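PDB 4TXG: chitinase from Chromobacterium violaceum, which probably hydrolyses the glycosidic bonds of chitin as a family 18 glycoside hydrolase and probably binds the polysaccharide through a separate carbohydrate-binding module. Local coordinates for residues 417-422 with 477-482; 186-191 with 231-236; 720-725 with 729-734. All coordinates share one frame; numbering follows the deposited sequence.

Overall arrangement
The three contacts follow one another along the chain and share no helix or strand. Interaction 2 is the buried one: a parallel barrel strand and the helix after it meet through aromatic and aliphatic side chains, with no hydrogen bond between the two segments. Interaction 1 also lies in the family 18 region, but it is a partly buried meeting of a turn with the start of a short helix, where one indole lies against backbone. Interaction 3 belongs to the Chitinase C region and joins the two arms of a single strand connection by two hydrogen bonds, a CH-pi contact and close backbone approaches. Interactions 1 and 3 come within about 6 Å at their nearest atoms, without touching.

Interaction 1 of 3, residues 417-422 with 477-482; sequences GKDAEL and GLWGSS
Trp479 lays one face of its indole along the backbone of Lys418, Asp419 and Ala420. Lys418 O sits over the pyrrole half, 3.3 Å from Trp479 CG, while Asp419 CA stands over the six-membered ring in a CH-pi contact, 3.6 Å from its centroid and 6° off the normal. Ala420 N approaches obliquely, 3.5 Å from Trp479 CE3. This face is thus covered mainly by main-chain atoms. The other face is backed by Leu478 CD1, so the indole is held between its own neighbour and the 417-422 segment.

The Asp419 carboxylate crosses the far end of the ring, its plane turned 44° from the indole, with OD2 3.4 Å from Trp479 CH2. With Asp419 CG opposite the backbone N (chi1 -173°), the carboxylate passes the ring and reaches the first turn of the helix. There OD1 accepts from Glu421 N (2.9 Å) and Leu422 N (3.2 Å) as an N-cap, while OD2 bonds to His400 NE2; both oxygens are therefore engaged. Ala420 CB meets Trp479 CB at 4.1 Å. Lys418 CB lies over the NE1 end of the same face, 3.8 Å from Trp479 NE1, before the chain leads away, and Trp479 NE1 bonds to Asp416 OD2.

Trp479 is at the third position of a type II turn, Gly477 to Gly480, closed by a backbone bond. The contact sets this turn, in the loop between strand 466-468 and helix 522-530, against the start of the short helix 420-424, which packs through Leu422 on Tyr438 in the loop before helix 441-448.

Interaction 2 of 3, residues 186-191 with 231-236; sequences INYAFA and GHFNLL
Tyr188 reaches from its strand into a cup made by His232, Phe233 and Leu236. Phe233 comes edge-on, T-shaped: its CE1 stands over the middle of the tyrosine ring, 3.6 Å from Tyr188 CZ, with the planes at 73° and the centroids 4.9 Å apart. His232 lies beside the rim of the phenol instead, its CB 3.6 Å from Tyr188 CE2 and near that ring's plane, its CD2 3.4 Å from Tyr188 OH. The tyrosine and imidazole planes are 61° apart, an oblique pairing. Leu236, one turn further along the helix, adds CD1 at 4.1 Å from Tyr188 CD2. The three aromatic rings form a buried cluster.

A trans first torsion (chi1 -179°) swings the phenol of Tyr188 straight out from the strand to the helix. In the second shell, Phe233 meets Tyr304 and Phe306 edge-to-face, so the ring whose edge meets the face of Tyr188 is itself hemmed in by aromatics. His232 packs edge-to-face with Phe160, meets the Trp215 ring, and bonds through NE2 to Ser162 O, which fixes the turn of the imidazole. Tyr188 also touches Phe160 and Ile250, side chains of the two flanking strands.

The segments 186-191 and 231-236 run nearly antiparallel, their axes 11.3 Å apart at closest approach. Strand 185-193 lies between the parallel strands 155-161 and 247-253 of the TIM barrel, and helix 231-242 leads into the latter, completing a beta-alpha-beta unit. Tyr188 faces this outer helix layer, whereas Asn187 and Phe190, which follows a cis peptide bond, touch Asp310 and Asp312 of strand 308-312, which bears the two aspartates of the family's DxDxE signature.

Interaction 3 of 3, residues 720-725 with 729-734; sequences AGHSGS and GLKGDF. With CS (cesium ion), chain G.
Leu730 lays its CD2 over the centre of the His722 imidazole, a CH-pi contact 3.6 Å from the ring centroid and 7° off the normal. Its backbone N bonds to Asp442 OD2 of helix 441-448. Next, Lys731 grips the first segment twice. Its N donates to His722 ND1 (2.9 Å, 155° at the hydrogen), approaching tilted from the ring plane. Its side chain runs alongside ND1 and CE1, on the side of the ring away from Leu730 CD2, and brings NZ to Ser723 O, 3.0 Å away and almost in line with the C=O bond. His722 NE2 donates to Gly724 O at 2.8 Å, from above the carbonyl plane; with ND1 accepting, the ring is consistent with the neutral NE2-H form and is secured at both nitrogens.

The two segments are the arms of the long connection of a beta hairpin, strands 716-719 and 734-740, at the margin of a six-stranded sheet in the Chitinase C region, and the Asp442 bond ties that loop to the family 18 region.

At Gly732 the backbones draw close: its CA lies 3.4 Å from Gly721 O in a CA-H...O contact. Phe734 O meets Gly721 CA likewise at 3.2 Å, and also binds a cesium ion at 3.0 Å, which Ser719 OG and a water at 3.2 Å coordinate too.

Interaction 1 of 3, residues 417-422 with 477-482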
ATOM      1  N   GLY A 417      11.562 -13.858 -14.290  1.00  9.05           N
ATOM      2  CA  GLY A 417      12.985 -14.121 -14.411  1.00 10.53           C
ATOM      3  C   GLY A 417      13.675 -13.195 -15.398  1.00 12.22           C
ATOM      4  O   GLY A 417      14.883 -13.312 -15.630  1.00 14.37           O
ATOM      5  N   LYS A 418      12.922 -12.262 -15.976  1.00 10.70           N
ATOM      6  CA  LYS A 418      13.453 -11.439 -17.069  1.00  9.93           C
ATOM      7  C   LYS A 418      13.257  -9.925 -16.882  1.00 10.38           C
ATOM      8  O   LYS A 418      13.401  -9.167 -17.841  1.00 14.35           O
ATOM      9  CB  LYS A 418      12.807 -11.856 -18.392  1.00 14.62           C
ATOM     10  CG  LYS A 418      13.092 -13.284 -18.831  1.00 23.91           C
ATOM     11  CD  LYS A 418      12.368 -13.586 -20.138  1.00 36.49           C
ATOM     12  CE  LYS A 418      12.008 -15.055 -20.265  1.00 49.12           C
ATOM     13  NZ  LYS A 418      10.988 -15.457 -19.251  1.00 55.18           N
ATOM     14  N   ASP A 419      12.923  -9.484 -15.670  1.00  7.24           N
ATOM     15  CA  ASP A 419      12.755  -8.047 -15.424  1.00  9.63           C
ATOM     16  C   ASP A 419      14.056  -7.325 -15.768  1.00 12.84           C
ATOM     17  O   ASP A 419      15.090  -7.598 -15.165  1.00 12.30           O
ATOM     18  CB  ASP A 419      12.357  -7.768 -13.969  1.00  9.75           C
ATOM     19  CG  ASP A 419      12.018  -6.296 -13.726  1.00 12.76           C
ATOM     20  OD1 ASP A 419      12.911  -5.439 -13.874  1.00 11.68           O
ATOM     21  OD2 ASP A 419      10.858  -5.992 -13.378  1.00 11.19           O
ATOM     22  N   ALA A 420      14.005  -6.423 -16.749  1.00 10.24           N
ATOM     23  CA  ALA A 420      15.216  -5.815 -17.294  1.00 14.44           C
ATOM     24  C   ALA A 420      15.949  -4.959 -16.261  1.00 13.48           C
ATOM     25  O   ALA A 420      17.175  -4.807 -16.319  1.00 12.54           O
ATOM     26  CB  ALA A 420      14.877  -4.979 -18.526  1.00 16.24           C
ATOM     27  N   GLU A 421      15.198  -4.394 -15.317  1.00 12.69           N
ATOM     28  CA  GLU A 421      15.804  -3.581 -14.268  1.00 11.93           C
ATOM     29  C   GLU A 421      16.557  -4.465 -13.282  1.00 12.27           C
ATOM     30  O   GLU A 421      17.705  -4.181 -12.923  1.00 11.12           O
ATOM     31  CB  GLU A 421      14.745  -2.753 -13.540  1.00 15.15           C
ATOM     32  CG  GLU A 421      15.317  -1.800 -12.508  1.00 17.02           C
ATOM     33  CD  GLU A 421      14.312  -0.765 -12.034  1.00 24.98           C
ATOM     34  OE1 GLU A 421      14.704   0.109 -11.230  1.00 34.89           O
ATOM     35  OE2 GLU A 421      13.137  -0.808 -12.464  1.00 23.32           O
ATOM     36  N   LEU A 422      15.911  -5.542 -12.848  1.00  9.24           N
ATOM     37  CA  LEU A 422      16.546  -6.501 -11.950  1.00 10.48           C
ATOM     38  C   LEU A 422      17.780  -7.132 -12.589  1.00 13.13           C
ATOM     39  O   LEU A 422      18.788  -7.337 -11.917  1.00 11.49           O
ATOM     40  CB  LEU A 422      15.541  -7.583 -11.529  1.00  9.17           C
ATOM     41  CG  LEU A 422      14.379  -7.052 -10.684  1.00 10.37           C
ATOM     42  CD1 LEU A 422      13.541  -8.214 -10.141  1.00 12.05           C
ATOM     43  CD2 LEU A 422      14.891  -6.195  -9.549  1.00 13.69           C
ATOM     44  N   GLY A 477       8.284  -4.556 -27.288  1.00 13.23           N
ATOM     45  CA  GLY A 477       8.551  -3.536 -26.287  1.00 12.63           C
ATOM     46  C   GLY A 477       8.842  -4.043 -24.884  1.00 14.44           C
ATOM     47  O   GLY A 477       9.464  -3.338 -24.080  1.00 12.51           O
ATOM     48  N   LEU A 478       8.388  -5.251 -24.571  1.00 11.02           N
ATOM     49  CA  LEU A 478       8.520  -5.776 -23.209  1.00 13.70           C
ATOM     50  C   LEU A 478       9.979  -6.008 -22.840  1.00 13.53           C
ATOM     51  O   LEU A 478      10.689  -6.722 -23.539  1.00 12.20           O
ATOM     52  CB  LEU A 478       7.739  -7.084 -23.050  1.00 10.62           C
ATOM     53  CG  LEU A 478       7.794  -7.713 -21.654  1.00  9.40           C
ATOM     54  CD1 LEU A 478       7.024  -6.850 -20.649  1.00 13.12           C
ATOM     55  CD2 LEU A 478       7.226  -9.128 -21.691  1.00 12.44           C
ATOM     56  N   TRP A 479      10.397  -5.403 -21.728  1.00 11.17           N
ATOM     57  CA  TRP A 479      11.774  -5.455 -21.230  1.00 11.76           C
ATOM     58  C   TRP A 479      12.741  -4.801 -22.209  1.00 14.67           C
ATOM     59  O   TRP A 479      13.936  -5.107 -22.224  1.00 13.32           O
ATOM     60  CB  TRP A 479      12.220  -6.895 -20.921  1.00 12.10           C
ATOM     61  CG  TRP A 479      11.322  -7.635 -19.949  1.00 12.17           C
ATOM     62  CD1 TRP A 479      10.878  -8.924 -20.075  1.00 12.75           C
ATOM     63  CD2 TRP A 479      10.756  -7.138 -18.720  1.00 11.16           C
ATOM     64  NE1 TRP A 479      10.081  -9.259 -19.010  1.00 12.17           N
ATOM     65  CE2 TRP A 479       9.993  -8.185 -18.159  1.00  9.98           C
ATOM     66  CE3 TRP A 479      10.822  -5.914 -18.038  1.00 10.40           C
ATOM     67  CZ2 TRP A 479       9.299  -8.047 -16.958  1.00 11.36           C
ATOM     68  CZ3 TRP A 479      10.126  -5.783 -16.835  1.00 11.19           C
ATOM     69  CH2 TRP A 479       9.381  -6.846 -16.312  1.00 12.24           C
ATOM     70  N   GLY A 480      12.215  -3.876 -23.004  1.00 12.87           N
ATOM     71  CA  GLY A 480      13.038  -3.031 -23.841  1.00 12.57           C
ATOM     72  C   GLY A 480      13.570  -1.837 -23.073  1.00 13.92           C
ATOM     73  O   GLY A 480      13.487  -1.779 -21.842  1.00 12.15           O
ATOM     74  N   SER A 481      14.119  -0.879 -23.809  1.00 12.83           N
ATOM     75  CA  SER A 481      14.758   0.281 -23.208  1.00 13.87           C
ATOM     76  C   SER A 481      14.313   1.560 -23.891  1.00 15.19           C
ATOM     77  O   SER A 481      14.191   1.617 -25.114  1.00 15.76           O
ATOM     78  CB  SER A 481      16.281   0.158 -23.289  1.00 21.49           C
ATOM     79  OG  SER A 481      16.898   1.339 -22.811  1.00 29.10           O
ATOM     80  N   SER A 482      14.086   2.594 -23.093  1.00 10.43           N
ATOM     81  CA  SER A 482      13.637   3.872 -23.625  1.00 10.60           C
ATOM     82  C   SER A 482      14.220   5.008 -22.807  1.00 14.21           C
ATOM     83  O   SER A 482      13.693   5.348 -21.757  1.00 13.37           O
ATOM     84  CB  SER A 482      12.112   3.941 -23.615  1.00 17.22           C
ATOM     85  OG  SER A 482      11.670   5.276 -23.800  1.00 17.32           O
TER

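Interaction 2 of 3, residues 186-191 with 231-236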
ATOM      1  N   ILE A 186     -14.193   3.391   0.348  1.00  7.93           N
ATOM      2  CA  ILE A 186     -13.780   4.480  -0.537  1.00  7.13           C
ATOM      3  C   ILE A 186     -12.781   5.364   0.185  1.00  7.18           C
ATOM      4  O   ILE A 186     -13.048   5.835   1.291  1.00  8.81           O
ATOM      5  CB  ILE A 186     -14.964   5.342  -0.971  1.00  6.87           C
ATOM      6  CG1 ILE A 186     -16.006   4.499  -1.715  1.00  6.58           C
ATOM      7  CG2 ILE A 186     -14.482   6.542  -1.810  1.00  9.51           C
ATOM      8  CD1 ILE A 186     -17.388   5.170  -1.758  1.00  9.16           C
ATOM      9  N   ASN A 187     -11.637   5.582  -0.450  1.00  6.29           N
ATOM     10  CA  ASN A 187     -10.611   6.471   0.080  1.00  6.16           C
ATOM     11  C   ASN A 187     -10.646   7.795  -0.665  1.00  6.31           C
ATOM     12  O   ASN A 187     -10.507   7.819  -1.886  1.00  7.97           O
ATOM     13  CB  ASN A 187      -9.220   5.857  -0.074  1.00  6.69           C
ATOM     14  CG  ASN A 187      -8.977   4.680   0.850  1.00 10.38           C
ATOM     15  OD1 ASN A 187      -9.696   4.467   1.821  1.00 13.87           O
ATOM     16  ND2 ASN A 187      -7.929   3.915   0.551  1.00 13.57           N
ATOM     17  N   TYR A 188     -10.806   8.893   0.066  1.00  6.43           N
ATOM     18  CA  TYR A 188     -10.811  10.215  -0.547  1.00  6.64           C
ATOM     19  C   TYR A 188      -9.402  10.785  -0.622  1.00  9.74           C
ATOM     20  O   TYR A 188      -8.734  10.934   0.405  1.00  7.21           O
ATOM     21  CB  TYR A 188     -11.715  11.154   0.257  1.00  7.42           C
ATOM     22  CG  TYR A 188     -11.824  12.557  -0.292  1.00  7.23           C
ATOM     23  CD1 TYR A 188     -10.861  13.525  -0.001  1.00  7.30           C
ATOM     24  CD2 TYR A 188     -12.909  12.919  -1.084  1.00  8.02           C
ATOM     25  CE1 TYR A 188     -10.980  14.829  -0.489  1.00  7.62           C
ATOM     26  CE2 TYR A 188     -13.027  14.198  -1.583  1.00  9.38           C
ATOM     27  CZ  TYR A 188     -12.066  15.150  -1.283  1.00  8.01           C
ATOM     28  OH  TYR A 188     -12.204  16.428  -1.772  1.00  8.08           O
ATOM     29  N   ALA A 189      -8.976  11.135  -1.833  1.00  7.38           N
ATOM     30  CA  ALA A 189      -7.623  11.645  -2.086  1.00  7.06           C
ATOM     31  C   ALA A 189      -7.652  13.096  -2.555  1.00  9.89           C
ATOM     32  O   ALA A 189      -8.322  13.386  -3.544  1.00  9.16           O
ATOM     33  CB  ALA A 189      -6.935  10.765  -3.147  1.00  7.03           C
ATOM     34  N   PHE A 190      -6.946  14.029  -1.904  1.00 10.22           N
ATOM     35  CA  PHE A 190      -6.108  13.835  -0.713  1.00  6.68           C
ATOM     36  C   PHE A 190      -6.313  14.942   0.307  1.00 10.27           C
ATOM     37  O   PHE A 190      -6.505  16.105  -0.064  1.00  9.45           O
ATOM     38  CB  PHE A 190      -4.615  13.857  -1.061  1.00  7.09           C
ATOM     39  CG  PHE A 190      -4.100  12.604  -1.688  1.00  7.18           C
ATOM     40  CD1 PHE A 190      -3.995  11.441  -0.946  1.00  8.43           C
ATOM     41  CD2 PHE A 190      -3.668  12.609  -3.002  1.00  8.09           C
ATOM     42  CE1 PHE A 190      -3.492  10.290  -1.528  1.00  8.49           C
ATOM     43  CE2 PHE A 190      -3.167  11.464  -3.590  1.00  8.89           C
ATOM     44  CZ  PHE A 190      -3.082  10.308  -2.844  1.00 10.70           C
ATOM     45  N   ALA A 191      -6.207  14.596   1.587  1.00  8.51           N
ATOM     46  CA  ALA A 191      -5.897  15.591   2.605  1.00  9.45           C
ATOM     47  C   ALA A 191      -4.373  15.746   2.690  1.00  9.66           C
ATOM     48  O   ALA A 191      -3.625  14.927   2.152  1.00  7.98           O
ATOM     49  CB  ALA A 191      -6.479  15.196   3.964  1.00  6.13           C
ATOM     50  N   GLY A 231     -19.946  20.290  -1.452  1.00 10.93           N
ATOM     51  CA  GLY A 231     -18.831  19.584  -2.070  1.00  9.13           C
ATOM     52  C   GLY A 231     -18.919  18.066  -2.111  1.00 10.26           C
ATOM     53  O   GLY A 231     -19.990  17.479  -1.906  1.00  8.83           O
ATOM     54  N   HIS A 232     -17.784  17.428  -2.413  1.00  8.63           N
ATOM     55  CA  HIS A 232     -17.708  15.966  -2.429  1.00  8.42           C
ATOM     56  C   HIS A 232     -18.209  15.359  -1.118  1.00  8.09           C
ATOM     57  O   HIS A 232     -18.863  14.316  -1.117  1.00  9.48           O
ATOM     58  CB  HIS A 232     -16.270  15.476  -2.647  1.00  8.23           C
ATOM     59  CG  HIS A 232     -15.669  15.840  -3.975  1.00  8.63           C
ATOM     60  ND1 HIS A 232     -16.284  15.579  -5.180  1.00 10.14           N
ATOM     61  CD2 HIS A 232     -14.472  16.398  -4.271  1.00  8.68           C
ATOM     62  CE1 HIS A 232     -15.500  15.987  -6.167  1.00  9.49           C
ATOM     63  NE2 HIS A 232     -14.392  16.472  -5.644  1.00  9.23           N
ATOM     64  N   PHE A 233     -17.873  15.993   0.003  1.00  7.87           N
ATOM     65  CA  PHE A 233     -18.179  15.407   1.308  1.00  7.73           C
ATOM     66  C   PHE A 233     -19.688  15.302   1.545  1.00  7.87           C
ATOM     67  O   PHE A 233     -20.170  14.345   2.149  1.00  7.84           O
ATOM     68  CB  PHE A 233     -17.543  16.221   2.439  1.00  7.50           C
ATOM     69  CG  PHE A 233     -16.032  16.042   2.569  1.00  7.24           C
ATOM     70  CD1 PHE A 233     -15.309  15.315   1.641  1.00  8.82           C
ATOM     71  CD2 PHE A 233     -15.355  16.624   3.636  1.00 10.22           C
ATOM     72  CE1 PHE A 233     -13.925  15.169   1.766  1.00  8.04           C
ATOM     73  CE2 PHE A 233     -13.982  16.485   3.778  1.00  9.45           C
ATOM     74  CZ  PHE A 233     -13.266  15.749   2.844  1.00  8.53           C
ATOM     75  N   ASN A 234     -20.426  16.306   1.088  1.00  8.17           N
ATOM     76  CA  ASN A 234     -21.885  16.285   1.201  1.00  8.42           C
ATOM     77  C   ASN A 234     -22.460  15.048   0.486  1.00 10.35           C
ATOM     78  O   ASN A 234     -23.285  14.312   1.042  1.00  8.94           O
ATOM     79  CB  ASN A 234     -22.466  17.585   0.623  1.00  8.77           C
ATOM     80  CG  ASN A 234     -23.962  17.723   0.854  1.00  9.73           C
ATOM     81  OD1 ASN A 234     -24.757  16.927   0.348  1.00  9.49           O
ATOM     82  ND2 ASN A 234     -24.354  18.756   1.595  1.00  9.21           N
ATOM     83  N   LEU A 235     -22.014  14.814  -0.743  1.00 10.09           N
ATOM     84  CA  LEU A 235     -22.472  13.650  -1.496  1.00  8.90           C
ATOM     85  C   LEU A 235     -22.029  12.335  -0.835  1.00  8.91           C
ATOM     86  O   LEU A 235     -22.810  11.389  -0.772  1.00 10.47           O
ATOM     87  CB  LEU A 235     -21.975  13.725  -2.948  1.00 11.68           C
ATOM     88  CG  LEU A 235     -22.651  14.836  -3.770  1.00 12.51           C
ATOM     89  CD1 LEU A 235     -22.136  14.894  -5.205  1.00 14.18           C
ATOM     90  CD2 LEU A 235     -24.168  14.636  -3.763  1.00 14.50           C
ATOM     91  N   LEU A 236     -20.801  12.273  -0.323  1.00  8.33           N
ATOM     92  CA  LEU A 236     -20.356  11.051   0.361  1.00  8.19           C
ATOM     93  C   LEU A 236     -21.279  10.723   1.533  1.00  9.61           C
ATOM     94  O   LEU A 236     -21.712   9.579   1.702  1.00  9.55           O
ATOM     95  CB  LEU A 236     -18.906  11.186   0.854  1.00  9.29           C
ATOM     96  CG  LEU A 236     -17.819  11.231  -0.222  1.00  9.27           C
ATOM     97  CD1 LEU A 236     -16.461  11.447   0.450  1.00 11.61           C
ATOM     98  CD2 LEU A 236     -17.805   9.961  -1.049  1.00  8.35           C
TER

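Interaction 3 of 3, residues 720-725 with 729-734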
ATOM      1  N   ALA A 720      11.314 -24.797   4.941  1.00 17.76           N
ATOM      2  CA  ALA A 720      11.302 -23.840   3.845  1.00 19.78           C
ATOM      3  C   ALA A 720       9.952 -23.829   3.149  1.00 17.31           C
ATOM      4  O   ALA A 720       9.556 -24.817   2.542  1.00 20.46           O
ATOM      5  CB  ALA A 720      12.412 -24.160   2.847  1.00 17.08           C
ATOM      6  N   GLY A 721       9.245 -22.708   3.230  1.00 11.74           N
ATOM      7  CA  GLY A 721       8.002 -22.570   2.501  1.00 11.97           C
ATOM      8  C   GLY A 721       8.239 -22.285   1.034  1.00 13.00           C
ATOM      9  O   GLY A 721       7.366 -22.498   0.195  1.00 11.13           O
ATOM     10  N   HIS A 722       9.429 -21.783   0.724  1.00 10.58           N
ATOM     11  CA  HIS A 722       9.789 -21.548  -0.663  1.00 11.19           C
ATOM     12  C   HIS A 722      11.248 -21.882  -0.952  1.00 15.37           C
ATOM     13  O   HIS A 722      12.145 -21.437  -0.242  1.00 15.38           O
ATOM     14  CB  HIS A 722       9.531 -20.099  -1.072  1.00 13.10           C
ATOM     15  CG  HIS A 722       9.913 -19.830  -2.488  1.00 10.65           C
ATOM     16  ND1 HIS A 722       9.059 -20.069  -3.548  1.00 10.27           N
ATOM     17  CD2 HIS A 722      11.084 -19.427  -3.038  1.00 11.15           C
ATOM     18  CE1 HIS A 722       9.679 -19.800  -4.680  1.00 12.21           C
ATOM     19  NE2 HIS A 722      10.915 -19.409  -4.398  1.00 10.93           N
ATOM     20  N   SER A 723      11.465 -22.634  -2.027  1.00 15.15           N
ATOM     21  CA  SER A 723      12.806 -22.907  -2.527  1.00 23.57           C
ATOM     22  C   SER A 723      12.844 -22.684  -4.032  1.00 20.98           C
ATOM     23  O   SER A 723      11.828 -22.825  -4.713  1.00 19.52           O
ATOM     24  CB  SER A 723      13.231 -24.338  -2.190  1.00 28.89           C
ATOM     25  OG  SER A 723      13.205 -24.549  -0.789  1.00 35.63           O
ATOM     26  N   GLY A 724      14.015 -22.328  -4.544  1.00 21.30           N
ATOM     27  CA  GLY A 724      14.184 -22.127  -5.970  1.00 22.79           C
ATOM     28  C   GLY A 724      13.668 -20.783  -6.432  1.00 19.44           C
ATOM     29  O   GLY A 724      13.336 -19.912  -5.626  1.00 18.08           O
ATOM     30  N   SER A 725      13.600 -20.623  -7.747  1.00 17.20           N
ATOM     31  CA  SER A 725      13.105 -19.396  -8.356  1.00 15.72           C
ATOM     32  C   SER A 725      11.653 -19.114  -7.955  1.00 15.03           C
ATOM     33  O   SER A 725      10.915 -20.047  -7.625  1.00 13.63           O
ATOM     34  CB  SER A 725      13.239 -19.511  -9.873  1.00 16.49           C
ATOM     35  OG  SER A 725      12.204 -18.844 -10.542  1.00 23.03           O
ATOM     36  N   GLY A 729       5.303 -17.409  -8.980  1.00  9.89           N
ATOM     37  CA  GLY A 729       4.901 -17.055  -7.626  1.00 11.04           C
ATOM     38  C   GLY A 729       5.693 -17.747  -6.536  1.00 12.09           C
ATOM     39  O   GLY A 729       6.214 -18.839  -6.737  1.00 12.33           O
ATOM     40  N   LEU A 730       5.791 -17.107  -5.371  1.00  9.52           N
ATOM     41  CA  LEU A 730       6.390 -17.752  -4.208  1.00  9.70           C
ATOM     42  C   LEU A 730       5.516 -18.937  -3.788  1.00 10.87           C
ATOM     43  O   LEU A 730       4.295 -18.855  -3.866  1.00  9.70           O
ATOM     44  CB  LEU A 730       6.550 -16.743  -3.069  1.00  7.80           C
ATOM     45  CG  LEU A 730       7.662 -15.723  -3.338  1.00  7.64           C
ATOM     46  CD1 LEU A 730       7.470 -14.446  -2.501  1.00  7.50           C
ATOM     47  CD2 LEU A 730       9.009 -16.369  -3.054  1.00  7.79           C
ATOM     48  N   LYS A 731       6.136 -20.035  -3.353  1.00  8.77           N
ATOM     49  CA  LYS A 731       5.408 -21.293  -3.184  1.00  9.16           C
ATOM     50  C   LYS A 731       4.851 -21.515  -1.782  1.00 12.92           C
ATOM     51  O   LYS A 731       4.222 -22.543  -1.515  1.00 14.67           O
ATOM     52  CB  LYS A 731       6.310 -22.472  -3.561  1.00  9.63           C
ATOM     53  CG  LYS A 731       6.714 -22.488  -5.028  1.00 15.59           C
ATOM     54  CD  LYS A 731       7.903 -23.417  -5.236  1.00 25.71           C
ATOM     55  CE  LYS A 731       8.535 -23.229  -6.610  1.00 35.65           C
ATOM     56  NZ  LYS A 731       9.880 -23.876  -6.668  1.00 41.20           N
ATOM     57  N   GLY A 732       5.082 -20.561  -0.892  1.00  9.32           N
ATOM     58  CA  GLY A 732       4.554 -20.626   0.459  1.00  9.43           C
ATOM     59  C   GLY A 732       4.659 -19.269   1.130  1.00 10.32           C
ATOM     60  O   GLY A 732       5.258 -18.350   0.576  1.00  9.65           O
ATOM     61  N   ASP A 733       4.074 -19.151   2.320  1.00  9.55           N
ATOM     62  CA  ASP A 733       4.087 -17.909   3.093  1.00  7.42           C
ATOM     63  C   ASP A 733       5.361 -17.715   3.924  1.00  7.55           C
ATOM     64  O   ASP A 733       5.896 -16.603   4.000  1.00  9.32           O
ATOM     65  CB  ASP A 733       2.888 -17.857   4.049  1.00  8.29           C
ATOM     66  CG  ASP A 733       1.556 -17.704   3.334  1.00 14.11           C
ATOM     67  OD1 ASP A 733       1.538 -17.351   2.138  1.00 13.71           O
ATOM     68  OD2 ASP A 733       0.510 -17.917   3.992  1.00 13.41           O
ATOM     69  N   PHE A 734       5.824 -18.779   4.577  1.00  7.40           N
ATOM     70  CA  PHE A 734       6.902 -18.615   5.546  1.00  7.27           C
ATOM     71  C   PHE A 734       7.999 -19.638   5.441  1.00  8.30           C
ATOM     72  O   PHE A 734       7.766 -20.805   5.126  1.00  8.87           O
ATOM     73  CB  PHE A 734       6.348 -18.660   6.971  1.00  8.48           C
ATOM     74  CG  PHE A 734       5.293 -17.633   7.237  1.00  7.93           C
ATOM     75  CD1 PHE A 734       5.619 -16.286   7.252  1.00  9.41           C
ATOM     76  CD2 PHE A 734       3.979 -18.012   7.460  1.00 10.62           C
ATOM     77  CE1 PHE A 734       4.649 -15.328   7.506  1.00  8.53           C
ATOM     78  CE2 PHE A 734       2.993 -17.056   7.697  1.00 11.88           C
ATOM     79  CZ  PHE A 734       3.326 -15.718   7.724  1.00  7.52           C
TER
HETATM   80 CS    CS G 806       6.788 -23.429   6.335  1.00 92.17          CS
HETATM   81  O   HOH W   1       5.859 -22.055   9.120  1.00 19.88           O